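Long-range contact in nitronate monooxygenase family protein (PDB 4QIT), which uses FMN and molecular oxygen to oxidise alkyl nitronates, with the toxin propionate 3-nitronate as its best substrate: residues P20-L34 with A241-S255. The protein carries 1 engineered substitution. Residues are numbered along the deposited sequence; the frame is centred on the assembly and turned at random.
Sequences PIIQAPMLGVSTPAL and AVQMGTAFVLCPESS. With FMN (flavin mononucleotide), chain C.
Q243 reaches from its strand along I22 and A24 to the ribityl chain of FMN. Its CB lies against I22 CB, and CG packs on A24 CB at 3.7 Å. With CG anti to the backbone N (chi1 175°) and the chain extended beyond it, the amide crosses I22 obliquely: OE1 rests against I22 CG2, while NE2, beside P25 CD, donates to FMN O2' at 2.9 Å. Beneath this side chain, I22 N donates to V242 O and M244 N to I22 O, backbone bonds that join the parallel strands 21-23 and 241-244. These are the first and last strands of the TIM barrel, so their pairing closes it. Beyond the strand ends both segments turn to the cofactor: L27 N binds FMN O4, while the N atoms of G245 and T246 grip phosphate oxygens O1P and O3P, as does T246 OG1 for O3P. A24 CB and M26 SD both pack against G245 CA, and M26 SD lies 3.5 Å from G245 O. On the sheet face of I21 and M244, Q23 CB sits over the centre of the F248 ring, 3.8 Å above its plane, and helix 344-355 packs against F248 through L347. Farther on, S255 N donates to V29 O, and S255 OG to G28 O. T31 caps helix 32-41 by accepting from L34 N through OG1, whose own proton goes to E253 O at 2.7 Å.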
loop_
_atom_site.group_PDB
_atom_site.type_symbol
_atom_site.label_atom_id
_atom_site.label_comp_id
_atom_site.label_asym_id
_atom_site.label_seq_id
_atom_site.Cartn_x
_atom_site.Cartn_y
_atom_site.Cartn_z
ATOM N N PRO A 20 10.129 17.698 13.344
ATOM C CA PRO A 20 10.341 17.003 12.063
ATOM C C PRO A 20 9.029 16.664 11.363
ATOM O O PRO A 20 8.791 15.503 10.993
ATOM C CB PRO A 20 11.057 15.721 12.494
ATOM C CG PRO A 20 10.457 15.421 13.838
ATOM C CD PRO A 20 10.262 16.780 14.493
ATOM N N ILE A 21 8.197 17.681 11.170
ATOM C CA ILE A 21 6.855 17.476 10.621
ATOM C C ILE A 21 6.631 18.511 9.542
ATOM O O ILE A 21 6.684 19.718 9.803
ATOM C CB ILE A 21 5.771 17.637 11.714
ATOM C CG1 ILE A 21 6.012 16.640 12.854
ATOM C CG2 ILE A 21 4.384 17.435 11.116
ATOM C CD1 ILE A 21 5.153 16.899 14.077
ATOM N N ILE A 22 6.408 18.039 8.321
ATOM C CA ILE A 22 6.106 18.905 7.196
ATOM C C ILE A 22 4.612 18.807 6.914
ATOM O O ILE A 22 4.087 17.700 6.742
ATOM C CB ILE A 22 6.861 18.456 5.922
ATOM C CG1 ILE A 22 8.368 18.365 6.180
ATOM C CG2 ILE A 22 6.556 19.394 4.753
ATOM C CD1 ILE A 22 9.162 17.904 4.957
ATOM N N GLN A 23 3.915 19.944 6.879
ATOM C CA GLN A 23 2.542 19.956 6.390
ATOM C C GLN A 23 2.629 19.959 4.871
ATOM O O GLN A 23 3.246 20.846 4.293
ATOM C CB GLN A 23 1.762 21.167 6.922
ATOM C CG GLN A 23 0.594 21.626 6.038
ATOM C CD GLN A 23 0.958 22.834 5.188
ATOM O OE1 GLN A 23 1.544 23.802 5.690
ATOM N NE2 GLN A 23 0.636 22.779 3.896
ATOM N N ALA A 24 2.049 18.945 4.232
ATOM C CA ALA A 24 2.262 18.739 2.800
ATOM C C ALA A 24 1.755 19.891 1.946
ATOM O O ALA A 24 0.678 20.435 2.199
ATOM C CB ALA A 24 1.618 17.427 2.348
ATOM N N PRO A 25 2.529 20.265 0.920
ATOM C CA PRO A 25 1.965 21.193 -0.053
ATOM C C PRO A 25 0.835 20.481 -0.751
ATOM O O PRO A 25 0.941 19.292 -1.071
ATOM C CB PRO A 25 3.112 21.430 -1.040
ATOM C CG PRO A 25 4.028 20.267 -0.867
ATOM C CD PRO A 25 3.873 19.792 0.550
ATOM N N MET A 26 -0.258 21.197 -0.931
ATOM C CA MET A 26 -1.474 20.613 -1.450
ATOM C C MET A 26 -2.141 21.622 -2.342
ATOM O O MET A 26 -2.851 22.501 -1.860
ATOM C CB MET A 26 -2.405 20.218 -0.297
ATOM C CG MET A 26 -1.874 19.070 0.562
ATOM S SD MET A 26 -3.025 18.622 1.872
ATOM C CE MET A 26 -2.705 19.924 3.075
ATOM N N LEU A 27 -1.912 21.505 -3.646
ATOM C CA LEU A 27 -2.431 22.500 -4.565
ATOM C C LEU A 27 -3.955 22.581 -4.453
ATOM O O LEU A 27 -4.650 21.563 -4.544
ATOM C CB LEU A 27 -1.970 22.205 -5.998
ATOM C CG LEU A 27 -2.253 23.283 -7.046
ATOM C CD1 LEU A 27 -1.588 24.605 -6.693
ATOM C CD2 LEU A 27 -1.765 22.784 -8.405
ATOM N N GLY A 28 -4.456 23.790 -4.191
ATOM C CA GLY A 28 -5.877 24.023 -3.997
ATOM C C GLY A 28 -6.353 23.881 -2.559
ATOM O O GLY A 28 -7.505 24.190 -2.250
ATOM N N VAL A 29 -5.475 23.408 -1.678
ATOM C CA VAL A 29 -5.848 23.180 -0.274
ATOM C C VAL A 29 -4.921 23.901 0.708
ATOM O O VAL A 29 -5.389 24.557 1.648
ATOM C CB VAL A 29 -5.892 21.682 0.059
ATOM C CG1 VAL A 29 -6.178 21.482 1.544
ATOM C CG2 VAL A 29 -6.947 20.982 -0.785
ATOM N N SER A 30 -3.611 23.790 0.511
ATOM C CA SER A 30 -2.713 24.572 1.342
ATOM C C SER A 30 -2.842 26.053 0.989
ATOM O O SER A 30 -3.259 26.412 -0.124
ATOM C CB SER A 30 -1.266 24.076 1.258
ATOM O OG SER A 30 -0.817 23.935 -0.074
ATOM N N THR A 31 -2.516 26.905 1.957
ATOM C CA THR A 31 -2.622 28.353 1.807
ATOM C C THR A 31 -1.463 28.971 2.570
ATOM O O THR A 31 -0.855 28.302 3.403
ATOM C CB THR A 31 -3.907 28.871 2.465
ATOM O OG1 THR A 31 -3.853 28.578 3.871
ATOM C CG2 THR A 31 -5.148 28.237 1.838
ATOM N N PRO A 32 -1.153 30.255 2.309
ATOM C CA PRO A 32 -0.168 30.915 3.171
ATOM C C PRO A 32 -0.536 30.873 4.660
ATOM O O PRO A 32 0.366 30.702 5.489
ATOM C CB PRO A 32 -0.159 32.354 2.640
ATOM C CG PRO A 32 -0.462 32.190 1.183
ATOM C CD PRO A 32 -1.515 31.094 1.151
ATOM N N ALA A 33 -1.816 31.014 4.998
ATOM C CA ALA A 33 -2.236 30.935 6.397
ATOM C C ALA A 33 -1.924 29.566 7.013
ATOM O O ALA A 33 -1.443 29.492 8.142
ATOM C CB ALA A 33 -3.716 31.264 6.538
ATOM N N LEU A 34 -2.199 28.491 6.274
ATOM C CA LEU A 34 -1.932 27.144 6.783
ATOM C C LEU A 34 -0.431 26.930 6.974
ATOM O O LEU A 34 0.007 26.457 8.031
ATOM C CB LEU A 34 -2.513 26.076 5.841
ATOM C CG LEU A 34 -2.162 24.642 6.246
ATOM C CD1 LEU A 34 -2.737 24.309 7.605
ATOM C CD2 LEU A 34 -2.667 23.658 5.199
ATOM N N ALA A 241 11.965 12.443 9.123
ATOM C CA ALA A 241 10.844 13.363 9.291
ATOM C C ALA A 241 9.601 12.751 8.660
ATOM O O ALA A 241 9.672 11.681 8.053
ATOM C CB ALA A 241 11.154 14.723 8.660
ATOM N N VAL A 242 8.465 13.424 8.810
ATOM C CA VAL A 242 7.235 13.017 8.138
ATOM C C VAL A 242 6.632 14.180 7.362
ATOM O O VAL A 242 6.876 15.360 7.674
ATOM C CB VAL A 242 6.180 12.461 9.134
ATOM C CG1 VAL A 242 6.752 11.266 9.884
ATOM C CG2 VAL A 242 5.697 13.548 10.112
ATOM N N GLN A 243 5.860 13.843 6.336
ATOM C CA GLN A 243 5.101 14.823 5.579
ATOM C C GLN A 243 3.655 14.353 5.585
ATOM O O GLN A 243 3.372 13.189 5.253
ATOM C CB GLN A 243 5.627 14.936 4.147
ATOM C CG GLN A 243 4.804 15.867 3.276
ATOM C CD GLN A 243 5.580 16.342 2.066
ATOM O OE1 GLN A 243 6.694 16.851 2.195
ATOM N NE2 GLN A 243 5.005 16.161 0.884
ATOM N N MET A 244 2.756 15.256 5.986
ATOM C CA MET A 244 1.362 14.923 6.265
ATOM C C MET A 244 0.439 15.889 5.544
ATOM O O MET A 244 0.520 17.098 5.759
ATOM C CB MET A 244 1.111 14.989 7.782
ATOM C CG MET A 244 1.886 13.935 8.566
ATOM S SD MET A 244 1.878 14.192 10.350
ATOM C CE MET A 244 0.153 13.901 10.701
ATOM N N GLY A 245 -0.424 15.358 4.679
ATOM C CA GLY A 245 -1.362 16.177 3.937
ATOM C C GLY A 245 -2.776 16.071 4.486
ATOM O O GLY A 245 -3.345 17.049 4.981
ATOM N N THR A 246 -3.342 14.870 4.398
ATOM C CA THR A 246 -4.735 14.647 4.789
ATOM C C THR A 246 -5.031 15.164 6.199
ATOM O O THR A 246 -6.085 15.756 6.443
ATOM C CB THR A 246 -5.080 13.154 4.686
ATOM O OG1 THR A 246 -4.860 12.729 3.336
ATOM C CG2 THR A 246 -6.537 12.896 5.047
ATOM N N ALA A 247 -4.076 14.992 7.110
ATOM C CA ALA A 247 -4.259 15.451 8.497
ATOM C C ALA A 247 -4.529 16.955 8.618
ATOM O O ALA A 247 -5.168 17.389 9.590
ATOM C CB ALA A 247 -3.071 15.068 9.344
ATOM N N PHE A 248 -4.062 17.742 7.646
ATOM C CA PHE A 248 -4.202 19.201 7.711
ATOM C C PHE A 248 -5.352 19.750 6.876
ATOM O O PHE A 248 -5.627 20.949 6.916
ATOM C CB PHE A 248 -2.887 19.914 7.350
ATOM C CG PHE A 248 -1.816 19.769 8.398
ATOM C CD1 PHE A 248 -1.759 20.646 9.472
ATOM C CD2 PHE A 248 -0.902 18.733 8.332
ATOM C CE1 PHE A 248 -0.788 20.520 10.452
ATOM C CE2 PHE A 248 0.078 18.593 9.305
ATOM C CZ PHE A 248 0.127 19.485 10.374
ATOM N N VAL A 249 -6.036 18.885 6.132
ATOM C CA VAL A 249 -7.107 19.339 5.244
ATOM C C VAL A 249 -8.253 20.035 5.983
ATOM O O VAL A 249 -8.761 21.071 5.539
ATOM C CB VAL A 249 -7.642 18.185 4.368
ATOM C CG1 VAL A 249 -8.877 18.622 3.602
ATOM C CG2 VAL A 249 -6.549 17.727 3.394
ATOM N N LEU A 250 -8.646 19.467 7.120
ATOM C CA LEU A 250 -9.741 20.020 7.919
ATOM C C LEU A 250 -9.372 21.246 8.757
ATOM O O LEU A 250 -10.244 21.836 9.406
ATOM C CB LEU A 250 -10.341 18.940 8.819
ATOM C CG LEU A 250 -10.985 17.759 8.101
ATOM C CD1 LEU A 250 -11.479 16.772 9.134
ATOM C CD2 LEU A 250 -12.135 18.211 7.211
ATOM N N CYS A 251 -8.099 21.627 8.758
ATOM C CA CYS A 251 -7.691 22.833 9.484
ATOM C C CYS A 251 -8.444 24.018 8.902
ATOM O O CYS A 251 -8.648 24.096 7.693
ATOM C CB CYS A 251 -6.187 23.080 9.363
ATOM S SG CYS A 251 -5.172 21.834 10.164
ATOM N N PRO A 252 -8.878 24.943 9.764
ATOM C CA PRO A 252 -9.633 26.115 9.312
ATOM C C PRO A 252 -8.805 27.004 8.384
ATOM O O PRO A 252 -9.380 27.748 7.578
ATOM C CB PRO A 252 -9.964 26.847 10.624
ATOM C CG PRO A 252 -8.946 26.357 11.601
ATOM C CD PRO A 252 -8.734 24.914 11.229
ATOM N N GLU A 253 -7.481 26.912 8.486
ATOM C CA GLU A 253 -6.580 27.700 7.646
ATOM C C GLU A 253 -6.478 27.182 6.212
ATOM O O GLU A 253 -6.003 27.896 5.341
ATOM C CB GLU A 253 -5.179 27.743 8.263
ATOM C CG GLU A 253 -5.096 28.411 9.639
ATOM C CD GLU A 253 -5.448 27.486 10.793
ATOM O OE1 GLU A 253 -5.702 26.279 10.567
ATOM O OE2 GLU A 253 -5.462 27.966 11.955
ATOM N N SER A 254 -6.903 25.945 5.960
ATOM C CA SER A 254 -6.811 25.411 4.602
ATOM C C SER A 254 -7.900 26.010 3.716
ATOM O O SER A 254 -8.854 26.616 4.220
ATOM C CB SER A 254 -6.932 23.884 4.602
ATOM O OG SER A 254 -8.285 23.486 4.469
ATOM N N SER A 255 -7.772 25.842 2.399
ATOM C CA SER A 255 -8.806 26.325 1.491
ATOM C C SER A 255 -9.759 25.235 0.991
ATOM O O SER A 255 -10.427 25.413 -0.028
ATOM C CB SER A 255 -8.191 27.066 0.298
ATOM O OG SER A 255 -7.280 26.236 -0.397
HETATM N N1 FMN C . 2.011 16.744 -3.349
HETATM C C2 FMN C . 2.676 17.645 -4.171
HETATM O O2 FMN C . 3.854 17.446 -4.440
HETATM N N3 FMN C . 2.050 18.768 -4.663
HETATM C C4 FMN C . 0.723 18.978 -4.353
HETATM O O4 FMN C . 0.119 19.958 -4.779
HETATM C C4A FMN C . 0.054 18.077 -3.545
HETATM N N5 FMN C . -1.265 18.315 -3.260
HETATM C C5A FMN C . -1.967 17.461 -2.444
HETATM C C6 FMN C . -3.296 17.752 -2.173
HETATM C C7 FMN C . -4.040 16.932 -1.350
HETATM C C7M FMN C . -5.465 17.327 -1.085
HETATM C C8 FMN C . -3.457 15.787 -0.807
HETATM C C8M FMN C . -4.261 14.875 0.075
HETATM C C9 FMN C . -2.117 15.494 -1.089
HETATM C C9A FMN C . -1.356 16.335 -1.910
HETATM N N10 FMN C . -0.016 16.076 -2.204
HETATM C C10 FMN C . 0.685 16.951 -3.031
HETATM C "C1'" FMN C . 0.658 14.842 -1.660
HETATM C "C2'" FMN C . 1.400 15.087 -0.358
HETATM O "O2'" FMN C . 2.598 15.770 -0.625
HETATM C "C3'" FMN C . 1.755 13.774 0.326
HETATM O "O3'" FMN C . 2.313 12.841 -0.575
HETATM C "C4'" FMN C . 0.476 13.180 0.873
HETATM O "O4'" FMN C . -0.368 14.218 1.335
HETATM C "C5'" FMN C . 0.823 12.276 2.043
HETATM O "O5'" FMN C . -0.311 11.484 2.224
HETATM P P FMN C . -1.328 11.744 3.419
HETATM O O1P FMN C . -0.629 12.496 4.520
HETATM O O2P FMN C . -1.841 10.402 3.842
HETATM O O3P FMN C . -2.406 12.593 2.831
HETATM O O HOH W 1 -5.271 27.376 -2.041
#